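Local coordinates for protein similar to hydroxylamine oxidoreductase (Kuenenia stuttgartiensis, PDB 6H5L) that probably acts as an oxidoreductase of the hydroxylamine oxidoreductase family, a multihaem c-type cytochrome in a large anammox reductase complex, at residues M49-W54 with G198-H203; E176-T179 with W183-E186. All blocks are in the same frame, centred on the assembly; numbering follows the deposited sequence.

Interaction 1: M49-W54 with G198-H203. With HEC (heme c), chain F.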
ATOM      1  N   MET A  49     -36.402  -3.628  42.246  1.00 23.85           N
ATOM      2  CA  MET A  49     -36.949  -3.867  40.912  1.00 28.33           C
ATOM      3  C   MET A  49     -35.924  -4.525  39.992  1.00 23.51           C
ATOM      4  O   MET A  49     -36.237  -5.488  39.283  1.00 23.74           O
ATOM      5  CB  MET A  49     -37.441  -2.552  40.308  1.00 28.69           C
ATOM      6  CG  MET A  49     -38.674  -1.973  40.976  1.00 32.14           C
ATOM      7  SD  MET A  49     -39.023  -0.301  40.401  1.00 44.82           S
ATOM      8  CE  MET A  49     -37.661   0.603  41.134  1.00 27.55           C
ATOM      9  N   LEU A  50     -34.688  -4.025  40.001  1.00 23.03           N
ATOM     10  CA  LEU A  50     -33.670  -4.504  39.075  1.00 24.08           C
ATOM     11  C   LEU A  50     -33.181  -5.911  39.389  1.00 24.07           C
ATOM     12  O   LEU A  50     -32.381  -6.454  38.618  1.00 20.56           O
ATOM     13  CB  LEU A  50     -32.486  -3.540  39.064  1.00 19.17           C
ATOM     14  CG  LEU A  50     -32.756  -2.171  38.442  1.00 20.41           C
ATOM     15  CD1 LEU A  50     -31.817  -1.137  39.029  1.00 18.76           C
ATOM     16  CD2 LEU A  50     -32.604  -2.241  36.930  1.00 22.06           C
ATOM     17  N   ASP A  51     -33.632  -6.515  40.491  1.00 26.28           N
ATOM     18  CA  ASP A  51     -33.270  -7.896  40.776  1.00 25.10           C
ATOM     19  C   ASP A  51     -33.849  -8.863  39.752  1.00 32.16           C
ATOM     20  O   ASP A  51     -33.382 -10.005  39.666  1.00 27.06           O
ATOM     21  CB  ASP A  51     -33.718  -8.278  42.186  1.00 24.18           C
ATOM     22  CG  ASP A  51     -32.943  -7.538  43.261  1.00 28.45           C
ATOM     23  OD1 ASP A  51     -31.965  -6.841  42.916  1.00 32.17           O
ATOM     24  OD2 ASP A  51     -33.307  -7.650  44.449  1.00 30.60           O
ATOM     25  N   MET A  52     -34.861  -8.439  38.988  1.00 25.63           N
ATOM     26  CA  MET A  52     -35.271  -9.198  37.812  1.00 23.68           C
ATOM     27  C   MET A  52     -34.082  -9.479  36.907  1.00 31.39           C
ATOM     28  O   MET A  52     -33.947 -10.584  36.364  1.00 32.11           O
ATOM     29  CB  MET A  52     -36.341  -8.438  37.026  1.00 26.20           C
ATOM     30  CG  MET A  52     -37.701  -8.326  37.680  1.00 27.16           C
ATOM     31  SD  MET A  52     -38.846  -7.528  36.536  1.00 22.45           S
ATOM     32  CE  MET A  52     -40.360  -7.540  37.486  1.00 44.56           C
ATOM     33  N   TYR A  53     -33.211  -8.485  36.735  1.00 29.12           N
ATOM     34  CA  TYR A  53     -32.053  -8.601  35.862  1.00 24.14           C
ATOM     35  C   TYR A  53     -30.784  -9.016  36.592  1.00 21.74           C
ATOM     36  O   TYR A  53     -29.953  -9.712  36.006  1.00 28.06           O
ATOM     37  CB  TYR A  53     -31.811  -7.272  35.134  1.00 22.61           C
ATOM     38  CG  TYR A  53     -32.992  -6.805  34.305  1.00 21.51           C
ATOM     39  CD1 TYR A  53     -33.178  -7.262  33.004  1.00 22.71           C
ATOM     40  CD2 TYR A  53     -33.920  -5.908  34.821  1.00 23.77           C
ATOM     41  CE1 TYR A  53     -34.256  -6.839  32.244  1.00 15.87           C
ATOM     42  CE2 TYR A  53     -34.998  -5.479  34.068  1.00 16.71           C
ATOM     43  CZ  TYR A  53     -35.163  -5.948  32.781  1.00 18.15           C
ATOM     44  OH  TYR A  53     -36.237  -5.521  32.033  1.00 24.83           O
ATOM     45  N   TRP A  54     -30.614  -8.623  37.858  1.00 25.05           N
ATOM     46  CA  TRP A  54     -29.392  -8.990  38.566  1.00 27.57           C
ATOM     47  C   TRP A  54     -29.408 -10.462  38.968  1.00 25.80           C
ATOM     48  O   TRP A  54     -28.372 -11.135  38.920  1.00 25.14           O
ATOM     49  CB  TRP A  54     -29.187  -8.101  39.795  1.00 22.21           C
ATOM     50  CG  TRP A  54     -29.214  -6.599  39.570  1.00 22.66           C
ATOM     51  CD1 TRP A  54     -29.667  -5.664  40.454  1.00 25.15           C
ATOM     52  CD2 TRP A  54     -28.764  -5.868  38.413  1.00 27.89           C
ATOM     53  NE1 TRP A  54     -29.531  -4.405  39.927  1.00 23.75           N
ATOM     54  CE2 TRP A  54     -28.984  -4.501  38.675  1.00 24.80           C
ATOM     55  CE3 TRP A  54     -28.201  -6.235  37.185  1.00 24.64           C
ATOM     56  CZ2 TRP A  54     -28.665  -3.502  37.756  1.00 21.31           C
ATOM     57  CZ3 TRP A  54     -27.885  -5.241  36.273  1.00 20.41           C
ATOM     58  CH2 TRP A  54     -28.117  -3.891  36.566  1.00 23.43           C
ATOM     59  N   GLY A 198     -26.493   0.048  44.646  1.00 22.88           N
ATOM     60  CA  GLY A 198     -25.209  -0.429  44.173  1.00 21.39           C
ATOM     61  C   GLY A 198     -24.853  -1.817  44.660  1.00 27.32           C
ATOM     62  O   GLY A 198     -24.062  -2.507  44.011  1.00 32.85           O
ATOM     63  N   CYS A 199     -25.431  -2.246  45.785  1.00 25.48           N
ATOM     64  CA  CYS A 199     -25.112  -3.561  46.330  1.00 26.60           C
ATOM     65  C   CYS A 199     -25.630  -4.671  45.422  1.00 26.75           C
ATOM     66  O   CYS A 199     -24.880  -5.580  45.043  1.00 24.80           O
ATOM     67  CB  CYS A 199     -25.689  -3.699  47.740  1.00 25.45           C
ATOM     68  SG  CYS A 199     -25.183  -2.394  48.887  1.00 26.57           S
ATOM     69  N   ASP A 200     -26.916  -4.616  45.060  1.00 31.56           N
ATOM     70  CA  ASP A 200     -27.477  -5.620  44.161  1.00 27.98           C
ATOM     71  C   ASP A 200     -26.826  -5.569  42.786  1.00 27.45           C
ATOM     72  O   ASP A 200     -26.733  -6.596  42.104  1.00 27.57           O
ATOM     73  CB  ASP A 200     -28.987  -5.428  44.031  1.00 29.13           C
ATOM     74  CG  ASP A 200     -29.707  -5.534  45.359  1.00 32.13           C
ATOM     75  OD1 ASP A 200     -29.036  -5.434  46.409  1.00 30.87           O
ATOM     76  OD2 ASP A 200     -30.941  -5.729  45.357  1.00 30.57           O
ATOM     77  N   MET A 201     -26.372  -4.388  42.367  1.00 30.87           N
ATOM     78  CA  MET A 201     -25.760  -4.226  41.055  1.00 26.98           C
ATOM     79  C   MET A 201     -24.340  -4.772  41.011  1.00 25.96           C
ATOM     80  O   MET A 201     -23.915  -5.291  39.972  1.00 27.06           O
ATOM     81  CB  MET A 201     -25.769  -2.745  40.671  1.00 28.04           C
ATOM     82  CG  MET A 201     -25.517  -2.454  39.204  1.00 23.10           C
ATOM     83  SD  MET A 201     -25.884  -0.732  38.812  1.00 23.86           S
ATOM     84  CE  MET A 201     -25.281  -0.628  37.129  1.00 17.10           C
ATOM     85  N   CYS A 202     -23.607  -4.682  42.120  1.00 21.16           N
ATOM     86  CA  CYS A 202     -22.225  -5.136  42.172  1.00 21.96           C
ATOM     87  C   CYS A 202     -22.104  -6.612  42.518  1.00 28.65           C
ATOM     88  O   CYS A 202     -21.151  -7.264  42.079  1.00 33.67           O
ATOM     89  CB  CYS A 202     -21.441  -4.307  43.194  1.00 25.90           C
ATOM     90  SG  CYS A 202     -19.642  -4.351  43.017  1.00 27.22           S
ATOM     91  N   HIS A 203     -23.043  -7.152  43.298  1.00 23.16           N
ATOM     92  CA  HIS A 203     -23.083  -8.576  43.609  1.00 23.76           C
ATOM     93  C   HIS A 203     -23.933  -9.373  42.630  1.00 30.92           C
ATOM     94  O   HIS A 203     -24.401 -10.462  42.976  1.00 28.29           O
ATOM     95  CB  HIS A 203     -23.586  -8.792  45.038  1.00 18.41           C
ATOM     96  CG  HIS A 203     -22.596  -8.415  46.093  1.00 23.25           C
ATOM     97  ND1 HIS A 203     -21.932  -9.353  46.861  1.00 15.51           N
ATOM     98  CD2 HIS A 203     -22.150  -7.208  46.504  1.00 24.00           C
ATOM     99  CE1 HIS A 203     -21.125  -8.738  47.707  1.00 22.19           C
ATOM    100  NE2 HIS A 203     -21.239  -7.437  47.508  1.00 23.42           N
TER
HETATM  101 FE   HEC F 604     -20.026  -6.527  48.798  1.00 28.77          FE
HETATM  102  CHA HEC F 604     -17.396  -8.323  49.957  1.00 28.78           C
HETATM  103  CHB HEC F 604     -22.027  -7.602  51.228  1.00 32.17           C
HETATM  104  CHC HEC F 604     -22.177  -3.807  48.243  1.00 26.57           C
HETATM  105  CHD HEC F 604     -18.425  -5.774  45.911  1.00 26.66           C
HETATM  106  NA  HEC F 604     -19.758  -7.760  50.309  1.00 33.07           N
HETATM  107  C1A HEC F 604     -18.584  -8.397  50.661  1.00 26.44           C
HETATM  108  C2A HEC F 604     -18.845  -9.131  51.889  1.00 34.67           C
HETATM  109  C3A HEC F 604     -20.122  -8.930  52.230  1.00 33.74           C
HETATM  110  C4A HEC F 604     -20.728  -8.061  51.243  1.00 33.02           C
HETATM  111  CMA HEC F 604     -20.832  -9.522  53.467  1.00 24.57           C
HETATM  112  CAA HEC F 604     -17.846 -10.005  52.681  1.00 34.34           C
HETATM  113  CBA HEC F 604     -17.335 -11.148  51.812  1.00 35.79           C
HETATM  114  CGA HEC F 604     -18.240 -12.339  51.972  1.00 38.46           C
HETATM  115  O1A HEC F 604     -18.705 -12.860  50.929  1.00 31.30           O
HETATM  116  O2A HEC F 604     -18.507 -12.758  53.129  1.00 47.77           O
HETATM  117  NB  HEC F 604     -21.840  -5.850  49.546  1.00 30.63           N
HETATM  118  C1B HEC F 604     -22.408  -6.401  50.670  1.00 30.96           C
HETATM  119  C2B HEC F 604     -23.438  -5.504  51.154  1.00 29.27           C
HETATM  120  C3B HEC F 604     -23.483  -4.436  50.318  1.00 27.12           C
HETATM  121  C4B HEC F 604     -22.471  -4.650  49.296  1.00 28.91           C
HETATM  122  CMB HEC F 604     -24.265  -5.847  52.417  1.00 35.05           C
HETATM  123  CAB HEC F 604     -24.367  -3.154  50.301  1.00 23.58           C
HETATM  124  CBB HEC F 604     -25.702  -3.207  51.079  1.00 20.11           C
HETATM  125  NC  HEC F 604     -20.295  -5.072  47.320  1.00 32.03           N
HETATM  126  C1C HEC F 604     -21.173  -4.005  47.319  1.00 29.91           C
HETATM  127  C2C HEC F 604     -20.782  -3.092  46.257  1.00 28.09           C
HETATM  128  C3C HEC F 604     -19.813  -3.693  45.544  1.00 26.62           C
HETATM  129  C4C HEC F 604     -19.446  -4.912  46.242  1.00 26.51           C
HETATM  130  CMC HEC F 604     -21.601  -1.849  45.833  1.00 23.76           C
HETATM  131  CAC HEC F 604     -19.110  -3.165  44.267  1.00 26.42           C
HETATM  132  CBC HEC F 604     -18.381  -1.832  44.536  1.00 30.08           C
HETATM  133  ND  HEC F 604     -18.173  -6.976  48.051  1.00 26.70           N
HETATM  134  C1D HEC F 604     -17.729  -6.570  46.798  1.00 25.62           C
HETATM  135  C2D HEC F 604     -16.409  -7.118  46.576  1.00 19.32           C
HETATM  136  C3D HEC F 604     -16.081  -7.924  47.846  1.00 22.26           C
HETATM  137  C4D HEC F 604     -17.236  -7.772  48.702  1.00 28.02           C
HETATM  138  CMD HEC F 604     -15.543  -6.923  45.312  1.00 19.73           C
HETATM  139  CAD HEC F 604     -14.802  -8.727  48.175  1.00 22.16           C
HETATM  140  CBD HEC F 604     -13.553  -7.873  47.978  1.00 14.60           C
HETATM  141  CGD HEC F 604     -12.342  -8.702  48.302  1.00 24.32           C
HETATM  142  O1D HEC F 604     -12.522  -9.811  48.863  1.00 26.54           O
HETATM  143  O2D HEC F 604     -11.203  -8.256  48.007  1.00 23.55           O
HETATM  144  O   HOH W   1     -18.904  -5.005  49.734  1.00 30.68           O
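Trp54 lays one face of its indole against the backbone and side chain of Met201, and the rest of the contact is arranged round that flat surface. Met201 CA stands 4.0 Å from the centroid of the five-membered ring of Trp54, only 13° off the ring normal, a CH-pi contact. With CG of Met201 anti to the backbone N (chi1 -164°) and the chain extended beyond it, the side chain runs out over the CZ2 rim of the indole, where CG comes within 3.6 Å of Trp54 CZ2. The sulfur follows as an oblique Met-aromatic contact, SD lying 5.0 Å from the centroid of the six-membered ring of Trp54. On the opposite face of the indole, Leu50 O and Tyr53 CB come in toward the rim, and the ring is sandwiched. Asp200 stands across the indole at nearly a right angle, its CB 3.6 Å from Trp54 CD1. Its OD2 turns to the carboxylate of Asp51, an approach of two acceptors that is not a hydrogen bond; OD1 of Asp200 is taken by Tyr184 and Asn178. The other side of 198-203 is a c-type haem attachment site, CXXCH: Cys199 and Cys202 form thioethers, and His203 NE2 ligates the iron at 2.0 Å, with a water as further ligand. The short helix 51-54 thus backs the haem-bearing helix 197-202, while Trp175 of helix 174-180 touches Asp51, Trp54 and Asp200, and Phe358 of a second subunit meets Tyr53 edge-to-face.

Interaction 2: E176-T179 with W183-E186. With HEC (heme c), chain F.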
ATOM      1  N   GLU A 176     -25.459 -14.580  47.429  1.00 26.29           N
ATOM      2  CA  GLU A 176     -25.601 -15.055  48.801  1.00 27.80           C
ATOM      3  C   GLU A 176     -25.104 -14.005  49.786  1.00 30.46           C
ATOM      4  O   GLU A 176     -25.839 -13.580  50.683  1.00 34.49           O
ATOM      5  CB  GLU A 176     -24.840 -16.370  48.986  1.00 31.36           C
ATOM      6  CG  GLU A 176     -24.872 -16.899  50.413  1.00 30.58           C
ATOM      7  CD  GLU A 176     -23.862 -18.003  50.653  1.00 32.81           C
ATOM      8  OE1 GLU A 176     -23.355 -18.576  49.666  1.00 39.63           O
ATOM      9  OE2 GLU A 176     -23.568 -18.293  51.831  1.00 46.75           O
ATOM     10  N   ALA A 177     -23.857 -13.560  49.615  1.00 24.35           N
ATOM     11  CA  ALA A 177     -23.263 -12.604  50.543  1.00 23.53           C
ATOM     12  C   ALA A 177     -24.060 -11.307  50.613  1.00 31.30           C
ATOM     13  O   ALA A 177     -24.068 -10.636  51.653  1.00 31.44           O
ATOM     14  CB  ALA A 177     -21.822 -12.317  50.141  1.00 19.26           C
ATOM     15  N   ASN A 178     -24.729 -10.934  49.524  1.00 27.53           N
ATOM     16  CA  ASN A 178     -25.466  -9.676  49.495  1.00 24.20           C
ATOM     17  C   ASN A 178     -26.626  -9.691  50.488  1.00 28.33           C
ATOM     18  O   ASN A 178     -26.739  -8.808  51.345  1.00 30.56           O
ATOM     19  CB  ASN A 178     -25.967  -9.399  48.077  1.00 27.90           C
ATOM     20  CG  ASN A 178     -26.564  -8.010  47.929  1.00 28.84           C
ATOM     21  OD1 ASN A 178     -26.250  -7.100  48.699  1.00 32.17           O
ATOM     22  ND2 ASN A 178     -27.427  -7.839  46.934  1.00 22.12           N
ATOM     23  N   THR A 179     -27.499 -10.693  50.388  1.00 25.91           N
ATOM     24  CA  THR A 179     -28.746 -10.713  51.140  1.00 25.50           C
ATOM     25  C   THR A 179     -28.706 -11.608  52.374  1.00 30.33           C
ATOM     26  O   THR A 179     -29.690 -11.649  53.118  1.00 30.89           O
ATOM     27  CB  THR A 179     -29.901 -11.153  50.232  1.00 20.06           C
ATOM     28  OG1 THR A 179     -29.723 -12.524  49.856  1.00 25.94           O
ATOM     29  CG2 THR A 179     -29.947 -10.291  48.977  1.00 20.90           C
ATOM     30  N   TRP A 183     -28.207  -6.978  58.124  1.00 24.35           N
ATOM     31  CA  TRP A 183     -28.432  -5.546  57.979  1.00 19.23           C
ATOM     32  C   TRP A 183     -28.953  -5.159  56.601  1.00 21.47           C
ATOM     33  O   TRP A 183     -29.279  -3.986  56.389  1.00 25.73           O
ATOM     34  CB  TRP A 183     -27.150  -4.767  58.289  1.00 20.29           C
ATOM     35  CG  TRP A 183     -25.943  -5.198  57.512  1.00 23.68           C
ATOM     36  CD1 TRP A 183     -25.560  -4.756  56.278  1.00 27.10           C
ATOM     37  CD2 TRP A 183     -24.946  -6.139  57.928  1.00 24.42           C
ATOM     38  NE1 TRP A 183     -24.391  -5.372  55.897  1.00 26.74           N
ATOM     39  CE2 TRP A 183     -23.994  -6.226  56.892  1.00 24.88           C
ATOM     40  CE3 TRP A 183     -24.770  -6.922  59.073  1.00 23.14           C
ATOM     41  CZ2 TRP A 183     -22.881  -7.061  56.970  1.00 19.23           C
ATOM     42  CZ3 TRP A 183     -23.665  -7.750  59.147  1.00 27.93           C
ATOM     43  CH2 TRP A 183     -22.736  -7.815  58.101  1.00 22.48           C
ATOM     44  N   TYR A 184     -29.049  -6.106  55.665  1.00 22.29           N
ATOM     45  CA  TYR A 184     -29.709  -5.819  54.396  1.00 25.50           C
ATOM     46  C   TYR A 184     -31.217  -5.713  54.590  1.00 22.58           C
ATOM     47  O   TYR A 184     -31.837  -4.718  54.196  1.00 22.73           O
ATOM     48  CB  TYR A 184     -29.367  -6.902  53.367  1.00 28.34           C
ATOM     49  CG  TYR A 184     -29.821  -6.600  51.949  1.00 23.17           C
ATOM     50  CD1 TYR A 184     -31.147  -6.777  51.566  1.00 25.91           C
ATOM     51  CD2 TYR A 184     -28.920  -6.157  50.987  1.00 32.11           C
ATOM     52  CE1 TYR A 184     -31.564  -6.506  50.277  1.00 26.99           C
ATOM     53  CE2 TYR A 184     -29.329  -5.887  49.691  1.00 23.74           C
ATOM     54  CZ  TYR A 184     -30.653  -6.064  49.344  1.00 24.74           C
ATOM     55  OH  TYR A 184     -31.075  -5.799  48.062  1.00 23.34           O
ATOM     56  N   ALA A 185     -31.823  -6.736  55.199  1.00 20.12           N
ATOM     57  CA  ALA A 185     -33.263  -6.716  55.437  1.00 25.18           C
ATOM     58  C   ALA A 185     -33.650  -5.622  56.424  1.00 27.58           C
ATOM     59  O   ALA A 185     -34.718  -5.014  56.299  1.00 26.10           O
ATOM     60  CB  ALA A 185     -33.728  -8.079  55.945  1.00 21.95           C
ATOM     61  N   GLU A 186     -32.795  -5.361  57.414  1.00 24.10           N
ATOM     62  CA  GLU A 186     -33.092  -4.317  58.388  1.00 29.59           C
ATOM     63  C   GLU A 186     -33.158  -2.949  57.722  1.00 30.18           C
ATOM     64  O   GLU A 186     -34.052  -2.149  58.018  1.00 26.22           O
ATOM     65  CB  GLU A 186     -32.042  -4.325  59.499  1.00 29.77           C
ATOM     66  CG  GLU A 186     -32.317  -3.352  60.636  1.00 26.82           C
ATOM     67  CD  GLU A 186     -33.568  -3.698  61.421  1.00 25.15           C
ATOM     68  OE1 GLU A 186     -34.523  -2.893  61.414  1.00 34.46           O
ATOM     69  OE2 GLU A 186     -33.600  -4.778  62.046  1.00 37.04           O
TER
HETATM   70 FE   HEC F 604     -20.026  -6.527  48.798  1.00 28.77          FE
HETATM   71  CHA HEC F 604     -17.396  -8.323  49.957  1.00 28.78           C
HETATM   72  CHB HEC F 604     -22.027  -7.602  51.228  1.00 32.17           C
HETATM   73  CHC HEC F 604     -22.177  -3.807  48.243  1.00 26.57           C
HETATM   74  CHD HEC F 604     -18.425  -5.774  45.911  1.00 26.66           C
HETATM   75  NA  HEC F 604     -19.758  -7.760  50.309  1.00 33.07           N
HETATM   76  C1A HEC F 604     -18.584  -8.397  50.661  1.00 26.44           C
HETATM   77  C2A HEC F 604     -18.845  -9.131  51.889  1.00 34.67           C
HETATM   78  C3A HEC F 604     -20.122  -8.930  52.230  1.00 33.74           C
HETATM   79  C4A HEC F 604     -20.728  -8.061  51.243  1.00 33.02           C
HETATM   80  CMA HEC F 604     -20.832  -9.522  53.467  1.00 24.57           C
HETATM   81  CAA HEC F 604     -17.846 -10.005  52.681  1.00 34.34           C
HETATM   82  CBA HEC F 604     -17.335 -11.148  51.812  1.00 35.79           C
HETATM   83  CGA HEC F 604     -18.240 -12.339  51.972  1.00 38.46           C
HETATM   84  O1A HEC F 604     -18.705 -12.860  50.929  1.00 31.30           O
HETATM   85  O2A HEC F 604     -18.507 -12.758  53.129  1.00 47.77           O
HETATM   86  NB  HEC F 604     -21.840  -5.850  49.546  1.00 30.63           N
HETATM   87  C1B HEC F 604     -22.408  -6.401  50.670  1.00 30.96           C
HETATM   88  C2B HEC F 604     -23.438  -5.504  51.154  1.00 29.27           C
HETATM   89  C3B HEC F 604     -23.483  -4.436  50.318  1.00 27.12           C
HETATM   90  C4B HEC F 604     -22.471  -4.650  49.296  1.00 28.91           C
HETATM   91  CMB HEC F 604     -24.265  -5.847  52.417  1.00 35.05           C
HETATM   92  CAB HEC F 604     -24.367  -3.154  50.301  1.00 23.58           C
HETATM   93  CBB HEC F 604     -25.702  -3.207  51.079  1.00 20.11           C
HETATM   94  NC  HEC F 604     -20.295  -5.072  47.320  1.00 32.03           N
HETATM   95  C1C HEC F 604     -21.173  -4.005  47.319  1.00 29.91           C
HETATM   96  C2C HEC F 604     -20.782  -3.092  46.257  1.00 28.09           C
HETATM   97  C3C HEC F 604     -19.813  -3.693  45.544  1.00 26.62           C
HETATM   98  C4C HEC F 604     -19.446  -4.912  46.242  1.00 26.51           C
HETATM   99  CMC HEC F 604     -21.601  -1.849  45.833  1.00 23.76           C
HETATM  100  CAC HEC F 604     -19.110  -3.165  44.267  1.00 26.42           C
HETATM  101  CBC HEC F 604     -18.381  -1.832  44.536  1.00 30.08           C
HETATM  102  ND  HEC F 604     -18.173  -6.976  48.051  1.00 26.70           N
HETATM  103  C1D HEC F 604     -17.729  -6.570  46.798  1.00 25.62           C
HETATM  104  C2D HEC F 604     -16.409  -7.118  46.576  1.00 19.32           C
HETATM  105  C3D HEC F 604     -16.081  -7.924  47.846  1.00 22.26           C
HETATM  106  C4D HEC F 604     -17.236  -7.772  48.702  1.00 28.02           C
HETATM  107  CMD HEC F 604     -15.543  -6.923  45.312  1.00 19.73           C
HETATM  108  CAD HEC F 604     -14.802  -8.727  48.175  1.00 22.16           C
HETATM  109  CBD HEC F 604     -13.553  -7.873  47.978  1.00 14.60           C
HETATM  110  CGD HEC F 604     -12.342  -8.702  48.302  1.00 24.32           C
HETATM  111  O1D HEC F 604     -12.522  -9.811  48.863  1.00 26.54           O
HETATM  112  O2D HEC F 604     -11.203  -8.256  48.007  1.00 23.55           O
HETATM  113  O   HOH W   1     -18.904  -5.005  49.734  1.00 30.68           O
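Asn178 and Tyr184 make the close half of this contact, an illustration of how two successive helices pack through one ring. The phenol stands almost perpendicular to the amide of Asn178, the planes 87° apart, and OD1 lies 3.5 Å from Tyr184 CE2. One atom along the ring, Tyr184 CD2 is 3.5 Å from the backbone O of Asn178, which approaches obliquely. Asn178 reaches the ring because CG is anti to its backbone N (chi1 -171°), carrying the amide toward the phenol. Both polar ends are secured by a third party: ND2 of Asn178 and OH of Tyr184 each bond to Asp200 OD1, and the hydroxyl also to Gln48. The looser part is Thr179, whose CG2 sits 4.2 Å above the plane of the Tyr184 ring, over its centre; its hydroxyl bonds to Ser38. At the start of 176-179, partly exposed Glu176 bonds to Gln173 and Tyr24; the touching residues are buried. A leucine in place of Tyr184 has no hydroxyl and would probably leave Asp200 OD1 without its second donor besides Asn178, and the Thr179 methyl without a ring face. Beside the contact, Ala177 CB is 3.3 Å from haem propionate O1A, and Trp183 NE1 3.5 Å from CMB of the same haem. Two consecutive short helices, 174-180 and 182-189, thus form part of the wall of a c-type haem pocket in a multihaem cytochrome.

In the fold
The two contacts lie about 12 Å apart, centre to centre, each some 13 Å from the centre of the chain. Interaction 1 joins sequence segments 144 residues apart, whereas interaction 2 is local and falls wholly within the span between them; helix 182-189 is followed directly by helix 197-202. Asp200 links them, and Asn178 also packs on Cys199 and His203, so helix 197-202 is joined by bonds and packing to the neighbouring pair. Both contacts touch the same haem, whose iron carries a histidine and a water. Such an arrangement is consistent with a substrate-binding haem, as in hydroxylamine oxidoreductase relatives, rather than one devoted purely to electron transfer.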